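Local coordinates for D-3-phosphoglycerate dehydrogenase oxidoreductase protein (Ralstonia solanacearum, PDB 3GG9) that probably catalyses the NAD-dependent oxidation of 3-phosphoglycerate, at residues S2-V15 against V46-T59. Residues are numbered along the deposited sequence; the frame is centred on the assembly and turned at random. Where two conformers were deposited one is given.
Sequences SLKIAVLDDYQDAV and VADVEALVLIRERT. Unlike the reference sequence in segment 2-15: Leu3 (reference Met). Unlike the reference sequence in segment 46-59: Leu52 (reference Ile).
Arg58, from the turn after strand 51-54, lies along Asp9 and Tyr11 in the loop that follows strand 4-7. Its CB lies 3.4 Å from Asp9 OD2; CD packs on Asp9 CB and, 3.7 Å away, on Tyr11 CE2, which NE also approaches. The extended run from CG to NE carries the guanidinium past Asp9, where NH1 gives a hydrogen bond to Asp9 O (2.8 Å) lying near the guanidinium plane. Tyr11 CD2 lies over one face near NH1 and Ile55 CG2 over the centre of the opposite face, 3.3 Å above it, sandwiching the flat group. A water links NH1 to Asp10 OD1. Arginine suits this place because its long apolar stem can pack while the guanidinium hydrogen-bonds at its edge, NH2 to Tyr309 OH. The Asp9 carboxylate faces Thr59, just after the turn: OD2 accepts a bond from Thr59 OG1, whose 2.5 Å is unusually short and doubtful as an exact length, and one from a water held by Ile55 N, while OD1 pairs with Thr35.

Between the strands, Ala6 N bonds to Ala51 O, and Ala6 O receives Val53 N at 2.7 Å (N-H...O angle 174°). Small Ala6 lets Val49 CG1 and Leu52 CD1 close on its CB, on the face where Leu8 CD1 meets Leu54 CD2 at 3.8 Å. Ile5, Ala51, Val7 and Val53 line the other, where helix 306-324 packs on Val53. Glutamate is long enough to return to the strand's start: Lys4 N hydrogen-bonds to Glu50 OE2 (2.9 Å) from above the carboxylate plane, and Lys4 O accepts both Glu50 N and Ala51 N. Strand 4-7 lies between 28-31 and 51-54, as the first strand does in the parallel 2-1-3-4-5 sheet of this family's flavodoxin-like domain.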
ATOM      1  N   SER A   2      35.573  -1.912  27.444  1.00 48.76           N
ATOM      2  CA  SER A   2      35.213  -0.813  26.522  1.00 47.27           C
ATOM      3  C   SER A   2      35.792  -1.065  25.119  1.00 45.82           C
ATOM      4  O   SER A   2      36.988  -0.901  24.890  1.00 41.81           O
ATOM      5  CB  SER A   2      35.697   0.518  27.091  1.00 50.04           C
ATOM      6  OG  SER A   2      35.405   1.583  26.212  1.00 54.03           O
ATOM      7  N   LEU A   3      34.915  -1.456  24.195  1.00 40.00           N
ATOM      8  CA  LEU A   3      35.282  -1.813  22.831  1.00 36.57           C
ATOM      9  C   LEU A   3      35.062  -0.666  21.860  1.00 35.43           C
ATOM     10  O   LEU A   3      34.228   0.223  22.083  1.00 36.08           O
ATOM     11  CB  LEU A   3      34.476  -3.041  22.354  1.00 40.34           C
ATOM     12  CG  LEU A   3      34.548  -4.364  23.138  1.00 43.40           C
ATOM     13  CD1 LEU A   3      33.601  -5.400  22.565  1.00 41.00           C
ATOM     14  CD2 LEU A   3      35.955  -4.937  23.162  1.00 44.74           C
ATOM     15  N   LYS A   4      35.833  -0.697  20.780  1.00 32.95           N
ATOM     16  CA  LYS A   4      35.600   0.126  19.608  1.00 32.22           C
ATOM     17  C   LYS A   4      34.612  -0.687  18.751  1.00 35.38           C
ATOM     18  O   LYS A   4      34.929  -1.811  18.312  1.00 32.65           O
ATOM     19  CB  LYS A   4      36.929   0.342  18.890  1.00 35.68           C
ATOM     20  CG  LYS A   4      37.140   1.724  18.302  1.00 54.32           C
ATOM     21  CD  LYS A   4      36.904   1.740  16.800  1.00 62.54           C
ATOM     22  CE  LYS A   4      37.185   3.113  16.206  1.00 69.13           C
ATOM     23  NZ  LYS A   4      36.600   3.233  14.843  1.00 72.17           N
ATOM     24  N   ILE A   5      33.406  -0.140  18.559  1.00 31.34           N
ATOM     25  CA  ILE A   5      32.317  -0.829  17.856  1.00 29.74           C
ATOM     26  C   ILE A   5      31.933  -0.067  16.594  1.00 31.58           C
ATOM     27  O   ILE A   5      31.870   1.165  16.602  1.00 31.01           O
ATOM     28  CB  ILE A   5      31.079  -1.016  18.779  1.00 29.28           C
ATOM     29  CG1 ILE A   5      31.444  -1.901  19.961  1.00 27.86           C
ATOM     30  CG2 ILE A   5      29.848  -1.567  18.006  1.00 32.21           C
ATOM     31  CD1 ILE A   5      30.390  -1.992  21.033  1.00 32.71           C
ATOM     32  N   ALA A   6      31.735  -0.797  15.496  1.00 30.16           N
ATOM     33  CA  ALA A   6      31.204  -0.209  14.283  1.00 31.04           C
ATOM     34  C   ALA A   6      29.933  -0.921  13.833  1.00 28.75           C
ATOM     35  O   ALA A   6      29.839  -2.151  13.901  1.00 28.90           O
ATOM     36  CB  ALA A   6      32.230  -0.219  13.179  1.00 30.48           C
ATOM     37  N   VAL A   7      28.962  -0.118  13.395  1.00 29.85           N
ATOM     38  CA  VAL A   7      27.738  -0.604  12.780  1.00 28.37           C
ATOM     39  C   VAL A   7      27.787  -0.166  11.316  1.00 28.60           C
ATOM     40  O   VAL A   7      27.939   1.021  11.020  1.00 26.89           O
ATOM     41  CB  VAL A   7      26.465   0.018  13.407  1.00 28.62           C
ATOM     42  CG1 VAL A   7      25.221  -0.626  12.798  1.00 34.43           C
ATOM     43  CG2 VAL A   7      26.448  -0.107  14.944  1.00 26.00           C
ATOM     44  N   LEU A   8      27.637  -1.126  10.413  1.00 23.73           N
ATOM     45  CA  LEU A   8      27.752  -0.861   8.982  1.00 28.24           C
ATOM     46  C   LEU A   8      26.386  -0.656   8.314  1.00 31.78           C
ATOM     47  O   LEU A   8      25.374  -1.147   8.812  1.00 25.69           O
ATOM     48  CB  LEU A   8      28.446  -2.060   8.335  1.00 26.52           C
ATOM     49  CG  LEU A   8      29.906  -2.325   8.728  1.00 29.45           C
ATOM     50  CD1 LEU A   8      30.447  -3.441   7.866  1.00 34.31           C
ATOM     51  CD2 LEU A   8      30.751  -1.053   8.537  1.00 30.68           C
ATOM     52  N   ASP A   9      26.381   0.064   7.188  1.00 25.42           N
ATOM     53  CA  ASP A   9      25.269   0.086   6.207  1.00 31.68           C
ATOM     54  C   ASP A   9      23.920   0.613   6.715  1.00 27.48           C
ATOM     55  O   ASP A   9      22.876   0.085   6.349  1.00 24.75           O
ATOM     56  CB  ASP A   9      25.049  -1.300   5.592  1.00 31.32           C
ATOM     57  CG  ASP A   9      26.331  -1.961   5.144  1.00 29.79           C
ATOM     58  OD1 ASP A   9      27.089  -1.335   4.386  1.00 38.06           O
ATOM     59  OD2 ASP A   9      26.564  -3.123   5.542  1.00 31.64           O
ATOM     60  N   ASP A  10      23.949   1.646   7.547  1.00 28.42           N
ATOM     61  CA  ASP A  10      22.711   2.207   8.121  1.00 32.85           C
ATOM     62  C   ASP A  10      22.322   3.485   7.373  1.00 28.72           C
ATOM     63  O   ASP A  10      22.618   4.601   7.827  1.00 26.95           O
ATOM     64  CB  ASP A  10      22.909   2.461   9.617  1.00 32.39           C
ATOM     65  CG  ASP A  10      21.691   3.104  10.289  1.00 30.23           C
ATOM     66  OD1 ASP A  10      20.556   3.019   9.764  1.00 29.86           O
ATOM     67  OD2 ASP A  10      21.893   3.712  11.364  1.00 31.85           O
ATOM     68  N   TYR A  11      21.629   3.309   6.244  1.00 28.39           N
ATOM     69  CA  TYR A  11      21.474   4.374   5.238  1.00 30.11           C
ATOM     70  C   TYR A  11      20.742   5.595   5.773  1.00 27.54           C
ATOM     71  O   TYR A  11      21.099   6.712   5.440  1.00 26.87           O
ATOM     72  CB  TYR A  11      20.827   3.858   3.928  1.00 24.70           C
ATOM     73  CG  TYR A  11      21.510   2.621   3.397  1.00 26.02           C
ATOM     74  CD1 TYR A  11      22.682   2.712   2.661  1.00 26.36           C
ATOM     75  CD2 TYR A  11      20.983   1.351   3.636  1.00 17.83           C
ATOM     76  CE1 TYR A  11      23.317   1.584   2.196  1.00 27.65           C
ATOM     77  CE2 TYR A  11      21.602   0.213   3.172  1.00 21.89           C
ATOM     78  CZ  TYR A  11      22.779   0.338   2.444  1.00 31.52           C
ATOM     79  OH  TYR A  11      23.423  -0.784   1.995  1.00 32.58           O
ATOM     80  N   GLN A  12      19.751   5.373   6.632  1.00 26.73           N
ATOM     81  CA  GLN A  12      18.931   6.456   7.165  1.00 27.32           C
ATOM     82  C   GLN A  12      19.327   6.886   8.576  1.00 25.13           C
ATOM     83  O   GLN A  12      18.567   7.614   9.222  1.00 32.06           O
ATOM     84  CB  GLN A  12      17.456   6.043   7.162  1.00 25.28           C
ATOM     85  CG  GLN A  12      16.871   6.031   5.793  1.00 25.66           C
ATOM     86  CD  GLN A  12      15.464   5.461   5.719  1.00 22.85           C
ATOM     87  OE1 GLN A  12      15.277   4.242   5.664  1.00 29.98           O
ATOM     88  NE2 GLN A  12      14.463   6.353   5.637  1.00 18.93           N
ATOM     89  N   ASP A  13      20.478   6.399   9.052  1.00 25.17           N
ATOM     90  CA  ASP A  13      21.065   6.791  10.341  1.00 21.59           C
ATOM     91  C   ASP A  13      20.054   6.548  11.455  1.00 22.10           C
ATOM     92  O   ASP A  13      19.832   7.400  12.299  1.00 26.92           O
ATOM     93  CB  ASP A  13      21.492   8.268  10.301  1.00 22.00           C
ATOM     94  CG  ASP A  13      22.562   8.606  11.306  1.00 33.51           C
ATOM     95  OD1 ASP A  13      23.277   7.683  11.782  1.00 33.32           O
ATOM     96  OD2 ASP A  13      22.686   9.817  11.603  1.00 39.99           O
ATOM     97  N   ALA A  14      19.403   5.391  11.420  1.00 23.17           N
ATOM     98  CA  ALA A  14      18.320   5.100  12.367  1.00 21.85           C
ATOM     99  C   ALA A  14      18.789   4.485  13.652  1.00 24.10           C
ATOM    100  O   ALA A  14      18.140   4.639  14.684  1.00 23.85           O
ATOM    101  CB  ALA A  14      17.278   4.165  11.722  1.00 23.33           C
ATOM    102  N   VAL A  15      19.875   3.716  13.563  1.00 26.38           N
ATOM    103  CA  VAL A  15      20.378   2.898  14.664  1.00 24.69           C
ATOM    104  C   VAL A  15      20.704   3.729  15.902  1.00 26.14           C
ATOM    105  O   VAL A  15      20.310   3.365  17.020  1.00 27.07           O
ATOM    106  CB  VAL A  15      21.625   2.076  14.214  1.00 25.60           C
ATOM    107  CG1 VAL A  15      22.275   1.337  15.385  1.00 25.58           C
ATOM    108  CG2 VAL A  15      21.230   1.088  13.072  1.00 23.89           C
ATOM    109  N   VAL A  46      37.115  -0.029   8.838  1.00 40.69           N
ATOM    110  CA  VAL A  46      36.931  -0.697  10.143  1.00 38.87           C
ATOM    111  C   VAL A  46      38.232  -1.226  10.806  1.00 42.04           C
ATOM    112  O   VAL A  46      38.210  -2.169  11.607  1.00 35.41           O
ATOM    113  CB  VAL A  46      35.827  -1.802  10.081  1.00 41.91           C
ATOM    114  CG1 VAL A  46      34.473  -1.185   9.735  1.00 43.89           C
ATOM    115  CG2 VAL A  46      36.172  -2.919   9.088  1.00 40.79           C
ATOM    116  N   ALA A  47      39.355  -0.582  10.495  1.00 45.68           N
ATOM    117  CA  ALA A  47      40.684  -1.052  10.912  1.00 45.11           C
ATOM    118  C   ALA A  47      40.868  -1.196  12.424  1.00 45.83           C
ATOM    119  O   ALA A  47      41.499  -2.152  12.884  1.00 47.52           O
ATOM    120  CB  ALA A  47      41.777  -0.160  10.313  1.00 47.62           C
ATOM    121  N   ASP A  48      40.297  -0.272  13.190  1.00 43.48           N
ATOM    122  CA  ASP A  48      40.468  -0.275  14.645  1.00 44.13           C
ATOM    123  C   ASP A  48      39.357  -0.963  15.429  1.00 44.99           C
ATOM    124  O   ASP A  48      39.424  -1.014  16.660  1.00 42.62           O
ATOM    125  CB  ASP A  48      40.605   1.158  15.170  1.00 51.96           C
ATOM    126  CG  ASP A  48      41.799   1.891  14.583  1.00 66.75           C
ATOM    127  OD1 ASP A  48      42.886   1.274  14.454  1.00 73.03           O
ATOM    128  OD2 ASP A  48      41.648   3.091  14.260  1.00 70.28           O
ATOM    129  N   VAL A  49      38.333  -1.483  14.758  1.00 36.80           N
ATOM    130  CA  VAL A  49      37.184  -1.976  15.527  1.00 37.00           C
ATOM    131  C   VAL A  49      37.389  -3.379  16.055  1.00 32.29           C
ATOM    132  O   VAL A  49      37.922  -4.243  15.375  1.00 32.85           O
ATOM    133  CB  VAL A  49      35.784  -1.777  14.809  1.00 41.80           C
ATOM    134  CG1 VAL A  49      35.881  -0.747  13.692  1.00 39.64           C
ATOM    135  CG2 VAL A  49      35.166  -3.081  14.326  1.00 41.35           C
ATOM    136  N   GLU A  50      36.969  -3.588  17.291  1.00 30.75           N
ATOM    137  CA  GLU A  50      37.038  -4.884  17.900  1.00 32.72           C
ATOM    138  C   GLU A  50      35.705  -5.602  17.760  1.00 33.49           C
ATOM    139  O   GLU A  50      35.660  -6.836  17.788  1.00 31.75           O
ATOM    140  CB  GLU A  50      37.411  -4.733  19.374  1.00 38.74           C
ATOM    141  CG  GLU A  50      38.666  -3.888  19.601  1.00 44.38           C
ATOM    142  CD  GLU A  50      38.692  -3.265  20.976  1.00 51.58           C
ATOM    143  OE1 GLU A  50      38.972  -3.991  21.955  1.00 58.41           O
ATOM    144  OE2 GLU A  50      38.427  -2.048  21.080  1.00 43.93           O
ATOM    145  N   ALA A  51      34.618  -4.842  17.621  1.00 34.22           N
ATOM    146  CA  ALA A  51      33.285  -5.447  17.449  1.00 32.59           C
ATOM    147  C   ALA A  51      32.526  -4.834  16.293  1.00 31.82           C
ATOM    148  O   ALA A  51      32.412  -3.619  16.178  1.00 31.52           O
ATOM    149  CB  ALA A  51      32.459  -5.386  18.740  1.00 33.10           C
ATOM    150  N   LEU A  52      31.993  -5.693  15.437  1.00 27.19           N
ATOM    151  CA  LEU A  52      31.331  -5.237  14.232  1.00 34.03           C
ATOM    152  C   LEU A  52      29.886  -5.685  14.317  1.00 31.88           C
ATOM    153  O   LEU A  52      29.621  -6.857  14.543  1.00 37.62           O
ATOM    154  CB  LEU A  52      32.017  -5.857  13.015  1.00 34.78           C
ATOM    155  CG  LEU A  52      31.961  -5.228  11.634  1.00 40.15           C
ATOM    156  CD1 LEU A  52      32.296  -3.746  11.646  1.00 38.69           C
ATOM    157  CD2 LEU A  52      32.930  -5.987  10.763  1.00 41.97           C
ATOM    158  N   VAL A  53      28.962  -4.738  14.165  1.00 31.62           N
ATOM    159  CA  VAL A  53      27.549  -5.062  14.063  1.00 26.76           C
ATOM    160  C   VAL A  53      27.118  -4.989  12.593  1.00 30.62           C
ATOM    161  O   VAL A  53      27.283  -3.955  11.930  1.00 29.50           O
ATOM    162  CB  VAL A  53      26.661  -4.152  14.935  1.00 26.26           C
ATOM    163  CG1 VAL A  53      25.162  -4.540  14.785  1.00 25.39           C
ATOM    164  CG2 VAL A  53      27.105  -4.248  16.399  1.00 27.15           C
ATOM    165  N   LEU A  54      26.587  -6.105  12.104  1.00 26.74           N
ATOM    166  CA  LEU A  54      26.109  -6.206  10.728  1.00 29.32           C
ATOM    167  C   LEU A  54      24.585  -6.138  10.684  1.00 28.96           C
ATOM    168  O   LEU A  54      23.898  -6.743  11.518  1.00 29.05           O
ATOM    169  CB  LEU A  54      26.585  -7.513  10.082  1.00 28.11           C
ATOM    170  CG  LEU A  54      28.095  -7.758   9.935  1.00 28.99           C
ATOM    171  CD1 LEU A  54      28.362  -9.080   9.224  1.00 28.57           C
ATOM    172  CD2 LEU A  54      28.756  -6.618   9.169  1.00 32.30           C
ATOM    173  N   ILE A  55      24.078  -5.395   9.706  1.00 25.00           N
ATOM    174  CA  ILE A  55      22.649  -5.280   9.432  1.00 25.84           C
ATOM    175  C   ILE A  55      22.274  -6.297   8.369  1.00 26.80           C
ATOM    176  O   ILE A  55      22.548  -6.109   7.183  1.00 23.81           O
ATOM    177  CB  ILE A  55      22.243  -3.848   9.012  1.00 25.07           C
ATOM    178  CG1 ILE A  55      22.755  -2.821  10.027  1.00 24.89           C
ATOM    179  CG2 ILE A  55      20.713  -3.752   8.794  1.00 19.47           C
ATOM    180  CD1 ILE A  55      22.336  -1.378   9.748  1.00 27.99           C
ATOM    181  N   ARG A  56      21.665  -7.381   8.833  1.00 21.46           N
ATOM    182  CA  ARG A  56      21.236  -8.470   7.969  0.50 27.27           C
ATOM    183  C   ARG A  56      22.328  -8.907   6.987  1.00 29.38           C
ATOM    184  O   ARG A  56      23.458  -9.150   7.395  1.00 35.10           O
ATOM    185  CB  ARG A  56      19.896  -8.120   7.302  0.50 24.42           C
ATOM    186  CG  ARG A  56      18.762  -8.004   8.330  0.50 22.13           C
ATOM    187  CD  ARG A  56      18.639  -9.272   9.176  0.50 22.17           C
ATOM    188  NE  ARG A  56      18.525 -10.479   8.352  0.50 32.70           N
ATOM    189  CZ  ARG A  56      19.324 -11.545   8.428  0.50 27.01           C
ATOM    190  NH1 ARG A  56      19.126 -12.572   7.615  0.50 28.36           N
ATOM    191  NH2 ARG A  56      20.312 -11.594   9.311  0.50 28.97           N
ATOM    192  N   GLU A  57      22.018  -8.978   5.696  1.00 32.23           N
ATOM    193  CA  GLU A  57      23.029  -9.390   4.716  1.00 32.33           C
ATOM    194  C   GLU A  57      23.632  -8.247   3.903  1.00 33.99           C
ATOM    195  O   GLU A  57      24.133  -8.471   2.798  1.00 33.21           O
ATOM    196  CB  GLU A  57      22.459 -10.457   3.773  1.00 41.84           C
ATOM    197  CG  GLU A  57      21.901 -11.693   4.481  1.00 52.78           C
ATOM    198  CD  GLU A  57      22.318 -13.002   3.799  1.00 71.51           C
ATOM    199  OE1 GLU A  57      22.340 -14.055   4.483  1.00 73.48           O
ATOM    200  OE2 GLU A  57      22.638 -12.980   2.589  1.00 70.80           O
ATOM    201  N   ARG A  58      23.598  -7.028   4.439  1.00 28.87           N
ATOM    202  CA  ARG A  58      24.059  -5.856   3.677  1.00 30.07           C
ATOM    203  C   ARG A  58      25.566  -5.854   3.324  1.00 36.62           C
ATOM    204  O   ARG A  58      25.971  -5.288   2.292  1.00 33.57           O
ATOM    205  CB  ARG A  58      23.656  -4.554   4.385  1.00 32.13           C
ATOM    206  CG  ARG A  58      22.131  -4.332   4.479  1.00 28.62           C
ATOM    207  CD  ARG A  58      21.780  -2.988   5.084  1.00 31.74           C
ATOM    208  NE  ARG A  58      20.345  -2.910   5.334  1.00 31.08           N
ATOM    209  CZ  ARG A  58      19.718  -1.990   6.074  1.00 27.21           C
ATOM    210  NH1 ARG A  58      20.348  -1.010   6.692  1.00 22.68           N
ATOM    211  NH2 ARG A  58      18.416  -2.079   6.213  1.00 25.20           N
ATOM    212  N   THR A  59      26.377  -6.466   4.187  1.00 35.20           N
ATOM    213  CA  THR A  59      27.827  -6.598   3.979  1.00 35.55           C
ATOM    214  C   THR A  59      28.212  -8.070   4.121  1.00 36.91           C
ATOM    215  O   THR A  59      27.769  -8.749   5.054  1.00 30.94           O
ATOM    216  CB  THR A  59      28.642  -5.711   4.972  1.00 38.13           C
ATOM    217  OG1 THR A  59      28.515  -4.339   4.591  1.00 40.03           O
ATOM    218  CG2 THR A  59      30.143  -6.059   4.959  1.00 41.11           C
TER
HETATM  219  O   HOH W   1      25.834  -4.885   7.563  1.00 31.73           O
HETATM  220  O   HOH W   2      19.045   1.358   8.147  1.00 30.73           O